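Local structure of trichosurin (Trichosurus vulpecula, 2RA6) at residues V32-D37 against K141-D146; N62-T67 against C73-L78; K111-N116 against V122-N127. The protein probably binds and carries small hydrophobic molecules in milk whey, and in this crystal holds 4-ethylphenol in its lipocalin barrel. The protein carries 1 engineered substitution. All coordinates share one frame; numbering follows the deposited sequence.

Contact 1 of 3, residues V32-D37 against K141-D146; sequences VLASSD and KRFEED. With ZN (zinc ion), chain L.
V32 and F143 point at each other from strand and helix, but their side chains slide past one another in opposite directions rather than meeting head-on. The nearest pair is V32 CG1 and F143 CE2, 3.5 Å apart, with the ring inclined so that the methyl comes at it obliquely. F143 carries CG anti to its own N (chi1 176°), which swings the ring off the helix towards the strand. A34 CB touches the same ring corner, 4.3 Å from F143 CE2, again at a slant. E144 crosses V32 at about a right angle, and its OE2 comes within 4.2 Å of V32 CG2. This is the lipocalin arrangement of a helix lying on the outer wall of the barrel: V32 and A34 face the helix, while L33 between them points away from it, and its side chain touches N127. The strand and helix segments run almost parallel, their axes 10.0 Å apart at closest. F147 also packs on A34, and I157 on V32, A34 and E144. Beyond the strand end the chain turns: S35 OG accepts from D37 N at 3.1 Å, an ST turn. D37 then binds a zinc ion through OD2, at 2.0 Å, as one of its ligands, while its OD1 is hydrogen-bonded to S39 OG. Along the helix, K141 NZ forms a salt bridge with E145 OE2 at 3.2 Å, its hydrogen bond weak.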
loop_
_atom_site.group_PDB
_atom_site.type_symbol
_atom_site.label_atom_id
_atom_site.label_comp_id
_atom_site.label_asym_id
_atom_site.label_seq_id
_atom_site.Cartn_x
_atom_site.Cartn_y
_atom_site.Cartn_z
ATOM N N VAL B 32 -8.144 11.172 -13.321
ATOM C CA VAL B 32 -8.804 9.897 -13.058
ATOM C C VAL B 32 -8.698 9.539 -11.581
ATOM O O VAL B 32 -7.674 9.773 -10.946
ATOM C CB VAL B 32 -8.186 8.740 -13.886
ATOM C CG1 VAL B 32 -9.053 7.476 -13.744
ATOM C CG2 VAL B 32 -8.094 9.136 -15.357
ATOM N N LEU B 33 -9.784 9.000 -11.037
ATOM C CA LEU B 33 -9.839 8.557 -9.653
ATOM C C LEU B 33 -10.267 7.096 -9.729
ATOM O O LEU B 33 -11.047 6.716 -10.606
ATOM C CB LEU B 33 -10.891 9.348 -8.870
ATOM C CG LEU B 33 -10.629 10.829 -8.583
ATOM C CD1 LEU B 33 -11.861 11.455 -7.935
ATOM C CD2 LEU B 33 -9.418 10.973 -7.679
ATOM N N ALA B 34 -9.749 6.276 -8.829
ATOM C CA ALA B 34 -10.111 4.865 -8.804
ATOM C C ALA B 34 -10.014 4.421 -7.365
ATOM O O ALA B 34 -9.168 4.901 -6.613
ATOM C CB ALA B 34 -9.169 4.053 -9.682
ATOM N N SER B 35 -10.903 3.526 -6.958
ATOM C CA SER B 35 -10.878 3.073 -5.580
ATOM C C SER B 35 -11.495 1.712 -5.402
ATOM O O SER B 35 -12.335 1.288 -6.195
ATOM C CB SER B 35 -11.620 4.063 -4.682
ATOM O OG SER B 35 -11.594 3.647 -3.320
ATOM N N SER B 36 -11.067 1.042 -4.341
ATOM C CA SER B 36 -11.593 -0.265 -3.995
ATOM C C SER B 36 -13.031 -0.080 -3.503
ATOM O O SER B 36 -13.829 -1.018 -3.535
ATOM C CB SER B 36 -10.717 -0.907 -2.912
ATOM O OG SER B 36 -10.476 -0.009 -1.848
ATOM N N ASP B 37 -13.353 1.130 -3.053
ATOM C CA ASP B 37 -14.701 1.457 -2.588
ATOM C C ASP B 37 -15.154 2.686 -3.370
ATOM O O ASP B 37 -14.745 3.811 -3.067
ATOM C CB ASP B 37 -14.698 1.773 -1.091
ATOM C CG ASP B 37 -16.105 1.903 -0.520
ATOM O OD1 ASP B 37 -16.980 2.455 -1.212
ATOM O OD2 ASP B 37 -16.317 1.454 0.624
ATOM N N LYS B 141 -5.059 4.634 -20.127
ATOM C CA LYS B 141 -5.265 3.202 -20.343
ATOM C C LYS B 141 -4.396 2.365 -19.413
ATOM O O LYS B 141 -4.865 1.397 -18.811
ATOM C CB LYS B 141 -4.954 2.831 -21.797
ATOM C CG LYS B 141 -5.155 1.352 -22.114
ATOM C CD LYS B 141 -4.723 1.029 -23.539
ATOM C CE LYS B 141 -4.947 -0.437 -23.866
ATOM N NZ LYS B 141 -6.393 -0.785 -23.825
ATOM N N ARG B 142 -3.126 2.736 -19.302
ATOM C CA ARG B 142 -2.196 2.007 -18.445
ATOM C C ARG B 142 -2.622 2.108 -16.978
ATOM O O ARG B 142 -2.623 1.112 -16.256
ATOM C CB ARG B 142 -0.781 2.556 -18.639
ATOM C CG ARG B 142 0.301 1.816 -17.867
ATOM C CD ARG B 142 1.678 2.399 -18.175
ATOM N NE ARG B 142 1.719 3.840 -17.939
ATOM C CZ ARG B 142 2.797 4.601 -18.099
ATOM N NH1 ARG B 142 3.943 4.064 -18.499
ATOM N NH2 ARG B 142 2.729 5.904 -17.863
ATOM N N PHE B 143 -3.000 3.310 -16.554
ATOM C CA PHE B 143 -3.435 3.538 -15.179
ATOM C C PHE B 143 -4.653 2.678 -14.869
ATOM O O PHE B 143 -4.711 1.991 -13.844
ATOM C CB PHE B 143 -3.801 5.013 -14.994
ATOM C CG PHE B 143 -4.367 5.346 -13.636
ATOM C CD1 PHE B 143 -3.532 5.553 -12.544
ATOM C CD2 PHE B 143 -5.738 5.503 -13.467
ATOM C CE1 PHE B 143 -4.061 5.917 -11.296
ATOM C CE2 PHE B 143 -6.278 5.864 -12.234
ATOM C CZ PHE B 143 -5.441 6.072 -11.149
ATOM N N GLU B 144 -5.633 2.723 -15.764
ATOM C CA GLU B 144 -6.867 1.965 -15.590
ATOM C C GLU B 144 -6.655 0.453 -15.612
ATOM O O GLU B 144 -7.245 -0.267 -14.806
ATOM C CB GLU B 144 -7.878 2.403 -16.653
ATOM C CG GLU B 144 -8.495 3.757 -16.313
ATOM C CD GLU B 144 -9.105 4.468 -17.502
ATOM O OE1 GLU B 144 -9.631 3.785 -18.405
ATOM O OE2 GLU B 144 -9.069 5.720 -17.521
ATOM N N GLU B 145 -5.807 -0.027 -16.516
ATOM C CA GLU B 145 -5.539 -1.457 -16.598
ATOM C C GLU B 145 -4.773 -1.930 -15.367
ATOM O O GLU B 145 -5.022 -3.026 -14.861
ATOM C CB GLU B 145 -4.746 -1.787 -17.865
ATOM C CG GLU B 145 -5.484 -1.439 -19.142
ATOM C CD GLU B 145 -4.764 -1.930 -20.379
ATOM O OE1 GLU B 145 -3.527 -1.767 -20.451
ATOM O OE2 GLU B 145 -5.439 -2.467 -21.281
ATOM N N ASP B 146 -3.846 -1.112 -14.878
ATOM C CA ASP B 146 -3.087 -1.503 -13.694
ATOM C C ASP B 146 -4.026 -1.653 -12.511
ATOM O O ASP B 146 -3.837 -2.526 -11.661
ATOM C CB ASP B 146 -2.007 -0.474 -13.362
ATOM C CG ASP B 146 -0.846 -0.524 -14.328
ATOM O OD1 ASP B 146 -0.613 -1.602 -14.917
ATOM O OD2 ASP B 146 -0.161 0.504 -14.485
HETATM ZN ZN ZN L . -18.048 1.706 1.587
#

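Contact 2 of 3, residues N62-T67 against C73-L78; sequences NGFFLT and CIPLYL. With ETY (4-ethylphenol), chain P.
F64 sets CG anti to the backbone N (chi1 164°), Y77 anti to the carbonyl carbon (chi1 -64°), and the two side chains end side by side. Their planes are at 15° to each other but offset, with little ring-on-ring overlap: F64 CD1 sits 3.4 Å from Y77 CE2, over one face of the tyrosine near its rim. P75 CB meets the F64 ring at its edge, 3.8 Å from CE1. With an alanine in place of F64, the Y77 ring would probably lose the surface against its face and be freer to turn. These residues lie on the outside of an antiparallel hairpin of the lipocalin barrel, where G63, F65 and T67 form hydrogen-bonded pairs with L78, L76 and I74. On the inner side, F65 CE1 reaches L78 CD1 at 4.2 Å, and T67 OG1, hydrogen-bonded to N49, rests 3.6 Å from L76 CD2. The F65 ring turns its edge to the ethyl end of 4-ethylphenol, CZ lying 3.8 Å from C8. G63, without a side chain, lets the ligand ring approach; its N donates to L78 O at 2.8 Å and apparently to the phenol O1, whose place is less sure.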
loop_
_atom_site.group_PDB
_atom_site.type_symbol
_atom_site.label_atom_id
_atom_site.label_comp_id
_atom_site.label_asym_id
_atom_site.label_seq_id
_atom_site.Cartn_x
_atom_site.Cartn_y
_atom_site.Cartn_z
ATOM N N ASN B 62 2.663 19.852 0.162
ATOM C CA ASN B 62 1.524 20.655 0.578
ATOM C C ASN B 62 0.550 20.719 -0.590
ATOM O O ASN B 62 0.816 21.366 -1.604
ATOM C CB ASN B 62 1.968 22.067 0.970
ATOM C CG ASN B 62 2.873 22.073 2.188
ATOM O OD1 ASN B 62 2.633 21.352 3.159
ATOM N ND2 ASN B 62 3.912 22.898 2.151
ATOM N N GLY B 63 -0.578 20.034 -0.446
ATOM C CA GLY B 63 -1.555 20.019 -1.510
ATOM C C GLY B 63 -2.758 20.907 -1.272
ATOM O O GLY B 63 -3.245 21.041 -0.148
ATOM N N PHE B 64 -3.216 21.538 -2.344
ATOM C CA PHE B 64 -4.387 22.390 -2.303
ATOM C C PHE B 64 -5.390 21.746 -3.254
ATOM O O PHE B 64 -5.121 21.606 -4.447
ATOM C CB PHE B 64 -4.030 23.820 -2.745
ATOM C CG PHE B 64 -5.218 24.671 -3.097
ATOM C CD1 PHE B 64 -6.338 24.722 -2.271
ATOM C CD2 PHE B 64 -5.215 25.426 -4.266
ATOM C CE1 PHE B 64 -7.440 25.508 -2.610
ATOM C CE2 PHE B 64 -6.308 26.216 -4.614
ATOM C CZ PHE B 64 -7.426 26.258 -3.785
ATOM N N PHE B 65 -6.525 21.331 -2.697
ATOM C CA PHE B 65 -7.600 20.678 -3.441
ATOM C C PHE B 65 -8.902 21.458 -3.300
ATOM O O PHE B 65 -9.026 22.347 -2.453
ATOM C CB PHE B 65 -7.898 19.273 -2.877
ATOM C CG PHE B 65 -6.719 18.339 -2.821
ATOM C CD1 PHE B 65 -5.755 18.456 -1.821
ATOM C CD2 PHE B 65 -6.611 17.290 -3.734
ATOM C CE1 PHE B 65 -4.705 17.537 -1.732
ATOM C CE2 PHE B 65 -5.569 16.375 -3.650
ATOM C CZ PHE B 65 -4.615 16.497 -2.646
ATOM N N LEU B 66 -9.876 21.097 -4.128
ATOM C CA LEU B 66 -11.211 21.671 -4.059
ATOM C C LEU B 66 -12.123 20.475 -3.838
ATOM O O LEU B 66 -11.864 19.390 -4.358
ATOM C CB LEU B 66 -11.593 22.375 -5.359
ATOM C CG LEU B 66 -10.873 23.697 -5.610
ATOM C CD1 LEU B 66 -11.313 24.252 -6.956
ATOM C CD2 LEU B 66 -11.183 24.683 -4.498
ATOM N N THR B 67 -13.167 20.670 -3.043
ATOM C CA THR B 67 -14.128 19.616 -2.761
ATOM C C THR B 67 -15.499 20.243 -2.948
ATOM O O THR B 67 -15.686 21.420 -2.639
ATOM C CB THR B 67 -14.043 19.126 -1.302
ATOM O OG1 THR B 67 -12.678 18.873 -0.947
ATOM C CG2 THR B 67 -14.856 17.848 -1.139
ATOM N N CYS B 73 -17.711 24.997 -4.156
ATOM C CA CYS B 73 -16.358 24.460 -4.246
ATOM C C CYS B 73 -15.530 25.001 -3.088
ATOM O O CYS B 73 -15.044 26.132 -3.137
ATOM C CB CYS B 73 -15.702 24.855 -5.572
ATOM S SG CYS B 73 -16.461 24.127 -7.062
ATOM N N ILE B 74 -15.372 24.191 -2.045
ATOM C CA ILE B 74 -14.612 24.610 -0.875
ATOM C C ILE B 74 -13.162 24.142 -0.900
ATOM O O ILE B 74 -12.859 23.024 -1.319
ATOM C CB ILE B 74 -15.271 24.111 0.429
ATOM C CG1 ILE B 74 -15.377 22.586 0.415
ATOM C CG2 ILE B 74 -16.652 24.744 0.582
ATOM C CD1 ILE B 74 -15.911 21.993 1.709
ATOM N N PRO B 75 -12.242 25.009 -0.467
ATOM C CA PRO B 75 -10.816 24.688 -0.434
ATOM C C PRO B 75 -10.494 23.611 0.601
ATOM O O PRO B 75 -11.144 23.516 1.646
ATOM C CB PRO B 75 -10.171 26.029 -0.090
ATOM C CG PRO B 75 -11.114 27.015 -0.701
ATOM C CD PRO B 75 -12.447 26.455 -0.274
ATOM N N LEU B 76 -9.493 22.797 0.288
ATOM C CA LEU B 76 -9.042 21.728 1.166
ATOM C C LEU B 76 -7.524 21.709 1.101
ATOM O O LEU B 76 -6.945 21.444 0.046
ATOM C CB LEU B 76 -9.600 20.377 0.701
ATOM C CG LEU B 76 -9.115 19.130 1.451
ATOM C CD1 LEU B 76 -9.575 19.192 2.899
ATOM C CD2 LEU B 76 -9.651 17.874 0.777
ATOM N N TYR B 77 -6.882 22.007 2.225
ATOM C CA TYR B 77 -5.426 22.022 2.293
ATOM C C TYR B 77 -4.937 20.851 3.119
ATOM O O TYR B 77 -5.365 20.658 4.255
ATOM C CB TYR B 77 -4.930 23.330 2.915
ATOM C CG TYR B 77 -5.254 24.557 2.093
ATOM C CD1 TYR B 77 -6.476 25.215 2.233
ATOM C CD2 TYR B 77 -4.349 25.041 1.152
ATOM C CE1 TYR B 77 -6.790 26.333 1.456
ATOM C CE2 TYR B 77 -4.648 26.152 0.370
ATOM C CZ TYR B 77 -5.865 26.789 0.526
ATOM O OH TYR B 77 -6.162 27.887 -0.249
ATOM N N LEU B 78 -4.038 20.063 2.547
ATOM C CA LEU B 78 -3.504 18.910 3.252
ATOM C C LEU B 78 -2.006 18.839 3.067
ATOM O O LEU B 78 -1.468 19.363 2.094
ATOM C CB LEU B 78 -4.134 17.629 2.717
ATOM C CG LEU B 78 -5.640 17.483 2.940
ATOM C CD1 LEU B 78 -6.172 16.369 2.066
ATOM C CD2 LEU B 78 -5.920 17.215 4.415
HETATM C C8 ETY P . -2.655 13.558 -3.921
HETATM C C7 ETY P . -1.332 13.452 -3.157
HETATM C CG ETY P . -1.166 14.492 -2.083
HETATM C C3 ETY P . -1.818 14.358 -0.829
HETATM C C2 ETY P . -1.662 15.333 0.180
HETATM C C5 ETY P . -0.347 15.640 -2.302
HETATM C C6 ETY P . -0.186 16.621 -1.298
HETATM C C1 ETY P . -0.848 16.459 -0.059
HETATM O O1 ETY P . -0.693 17.403 0.920
#

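Contact 3 of 3, residues K111-N116 against V122-N127; sequences KFIFYN and VNVVAN. With ETY (4-ethylphenol), chain P.
F114 lies against N127 on the inner side of this strand pair and, together with F112, closes on the ethyl group of 4-ethylphenol. The two phenylalanines use different parts of their rings: C7 of the ligand stands over the centre of the F112 face, 3.6 Å from its CG, while F114 offers its edge, with CZ 3.5 Å from the same C7. Alternation along the strand puts both on the inner side, and with CG anti to the carbonyl carbon each ring leans to the ethyl group. Behind F114, N127 crosses obliquely: its ND2 is 3.4 Å from F114 CD2, with amide and ring planes 59° apart. Further along the same inner side, a water joins N116 OD1 to N123 ND2, 2.7 Å from each; it donates to the first and accepts from the second. N116 ND2 is also hydrogen-bonded to N97 OD1 and Y94 O, and N123 OD1 to S36 OG.

The backbones that hold these groups form a regular antiparallel hairpin, with hydrogen-bonded pairs F112 to N127, F114 to V125 and N116 to N123. On the outer side I113 fits tightly, its CD1 only 3.4 Å from A126 CB, and its CG2 lies beside V124 CG2 at 3.7 Å.

Y115 stacks there on Y115 of the second subunit and bonds through OH to Y117 OH of that subunit. Within the barrel, strand 96-102 continues the sheet beyond K111-N116, strand 29-35 does so beyond V122-N127, and F143 of helix 137-148 packs on K111 and A126.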
loop_
_atom_site.group_PDB
_atom_site.type_symbol
_atom_site.label_atom_id
_atom_site.label_comp_id
_atom_site.label_asym_id
_atom_site.label_seq_id
_atom_site.Cartn_x
_atom_site.Cartn_y
_atom_site.Cartn_z
ATOM N N LYS B 111 1.111 9.977 -10.383
ATOM C CA LYS B 111 0.223 8.940 -9.884
ATOM C C LYS B 111 0.427 8.860 -8.379
ATOM O O LYS B 111 1.555 8.752 -7.898
ATOM C CB LYS B 111 0.570 7.598 -10.529
ATOM C CG LYS B 111 -0.258 6.428 -10.033
ATOM C CD LYS B 111 0.209 5.133 -10.690
ATOM C CE LYS B 111 -0.545 3.931 -10.158
ATOM N NZ LYS B 111 -0.060 2.677 -10.802
ATOM N N PHE B 112 -0.663 8.951 -7.633
ATOM C CA PHE B 112 -0.583 8.850 -6.186
ATOM C C PHE B 112 -1.503 7.738 -5.727
ATOM O O PHE B 112 -2.697 7.748 -6.029
ATOM C CB PHE B 112 -1.004 10.159 -5.520
ATOM C CG PHE B 112 0.064 11.217 -5.536
ATOM C CD1 PHE B 112 1.100 11.199 -4.603
ATOM C CD2 PHE B 112 0.028 12.234 -6.476
ATOM C CE1 PHE B 112 2.085 12.184 -4.607
ATOM C CE2 PHE B 112 1.009 13.223 -6.488
ATOM C CZ PHE B 112 2.036 13.196 -5.551
ATOM N N ILE B 113 -0.937 6.774 -5.014
ATOM C CA ILE B 113 -1.720 5.668 -4.485
ATOM C C ILE B 113 -1.851 5.883 -2.989
ATOM O O ILE B 113 -0.854 6.030 -2.279
ATOM C CB ILE B 113 -1.041 4.306 -4.728
ATOM C CG1 ILE B 113 -0.793 4.099 -6.224
ATOM C CG2 ILE B 113 -1.918 3.186 -4.168
ATOM C CD1 ILE B 113 -2.045 4.122 -7.075
ATOM N N PHE B 114 -3.093 5.921 -2.526
ATOM C CA PHE B 114 -3.394 6.103 -1.113
ATOM C C PHE B 114 -3.860 4.802 -0.503
ATOM O O PHE B 114 -4.790 4.178 -1.008
ATOM C CB PHE B 114 -4.533 7.104 -0.925
ATOM C CG PHE B 114 -4.129 8.528 -1.089
ATOM C CD1 PHE B 114 -4.022 9.355 0.020
ATOM C CD2 PHE B 114 -3.848 9.046 -2.344
ATOM C CE1 PHE B 114 -3.638 10.682 -0.120
ATOM C CE2 PHE B 114 -3.464 10.372 -2.491
ATOM C CZ PHE B 114 -3.359 11.187 -1.379
ATOM N N TYR B 115 -3.207 4.389 0.570
ATOM C CA TYR B 115 -3.639 3.209 1.297
ATOM C C TYR B 115 -4.243 3.852 2.536
ATOM O O TYR B 115 -3.527 4.318 3.427
ATOM C CB TYR B 115 -2.452 2.310 1.643
ATOM C CG TYR B 115 -1.930 1.571 0.431
ATOM C CD1 TYR B 115 -2.710 0.592 -0.192
ATOM C CD2 TYR B 115 -0.692 1.883 -0.125
ATOM C CE1 TYR B 115 -2.267 -0.055 -1.341
ATOM C CE2 TYR B 115 -0.240 1.239 -1.279
ATOM C CZ TYR B 115 -1.038 0.275 -1.877
ATOM O OH TYR B 115 -0.609 -0.363 -3.019
ATOM N N ASN B 116 -5.568 3.900 2.554
ATOM C CA ASN B 116 -6.322 4.520 3.634
ATOM C C ASN B 116 -6.750 3.532 4.706
ATOM O O ASN B 116 -7.266 2.459 4.404
ATOM C CB ASN B 116 -7.551 5.229 3.043
ATOM C CG ASN B 116 -8.508 5.742 4.108
ATOM O OD1 ASN B 116 -9.561 5.144 4.348
ATOM N ND2 ASN B 116 -8.145 6.846 4.758
ATOM N N VAL B 122 -9.037 -1.195 5.459
ATOM C CA VAL B 122 -8.104 -0.672 4.474
ATOM C C VAL B 122 -8.767 -0.498 3.118
ATOM O O VAL B 122 -9.530 -1.358 2.662
ATOM C CB VAL B 122 -6.900 -1.619 4.270
ATOM C CG1 VAL B 122 -5.887 -0.968 3.344
ATOM C CG2 VAL B 122 -6.272 -1.973 5.601
ATOM N N ASN B 123 -8.491 0.632 2.482
ATOM C CA ASN B 123 -9.006 0.878 1.146
ATOM C C ASN B 123 -7.904 1.490 0.332
ATOM O O ASN B 123 -6.968 2.074 0.873
ATOM C CB ASN B 123 -10.207 1.814 1.159
ATOM C CG ASN B 123 -11.515 1.059 1.282
ATOM O OD1 ASN B 123 -11.885 0.252 0.410
ATOM N ND2 ASN B 123 -12.219 1.308 2.357
ATOM N N VAL B 124 -7.995 1.327 -0.974
ATOM C CA VAL B 124 -6.997 1.912 -1.838
ATOM C C VAL B 124 -7.690 2.930 -2.725
ATOM O O VAL B 124 -8.776 2.691 -3.258
ATOM C CB VAL B 124 -6.291 0.842 -2.703
ATOM C CG1 VAL B 124 -7.284 0.171 -3.639
ATOM C CG2 VAL B 124 -5.160 1.487 -3.498
ATOM N N VAL B 125 -7.069 4.095 -2.843
ATOM C CA VAL B 125 -7.590 5.153 -3.690
ATOM C C VAL B 125 -6.412 5.557 -4.562
ATOM O O VAL B 125 -5.352 5.922 -4.057
ATOM C CB VAL B 125 -8.069 6.386 -2.875
ATOM C CG1 VAL B 125 -8.584 7.466 -3.817
ATOM C CG2 VAL B 125 -9.175 5.976 -1.905
ATOM N N ALA B 126 -6.595 5.458 -5.870
ATOM C CA ALA B 126 -5.548 5.812 -6.811
ATOM C C ALA B 126 -5.940 7.103 -7.511
ATOM O O ALA B 126 -7.084 7.280 -7.926
ATOM C CB ALA B 126 -5.361 4.691 -7.826
ATOM N N ASN B 127 -4.977 8.007 -7.631
ATOM C CA ASN B 127 -5.213 9.297 -8.259
ATOM C C ASN B 127 -4.265 9.497 -9.432
ATOM O O ASN B 127 -3.074 9.239 -9.304
ATOM C CB ASN B 127 -4.953 10.426 -7.251
ATOM C CG ASN B 127 -5.905 10.403 -6.066
ATOM O OD1 ASN B 127 -6.773 11.266 -5.943
ATOM N ND2 ASN B 127 -5.740 9.422 -5.186
HETATM C C8 ETY P . -2.655 13.558 -3.921
HETATM C C7 ETY P . -1.332 13.452 -3.157
HETATM C CG ETY P . -1.166 14.492 -2.083
HETATM C C3 ETY P . -1.818 14.358 -0.829
HETATM C C2 ETY P . -1.662 15.333 0.180
HETATM C C5 ETY P . -0.347 15.640 -2.302
HETATM C C6 ETY P . -0.186 16.621 -1.298
HETATM C C1 ETY P . -0.848 16.459 -0.059
HETATM O O1 ETY P . -0.693 17.403 0.920
HETATM O O HOH W 1 -10.893 2.794 4.110
#

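In the fold
Contacts 1 and 3 are direct neighbours, with centres about 10 Å apart: strand 29-35 pairs with strand 121-130, A34 O lying 2.7 Å from A126 N, and S36 OG is bonded to N123 OD1 at 2.7 Å. Contact 2 lies in another part of the same sheet, its centre about 17 Å from that of contact 3 and about 22 Å from that of contact 1, across the centre of the chain. What brings contacts 2 and 3 together is 4-ethylphenol: contact 2 meets its phenol end at G63 and its ethyl end at F65, while contact 3 takes the ethyl group. Contact 1 stays behind the pocket wall, the F143 side chain about 11 Å from the ligand.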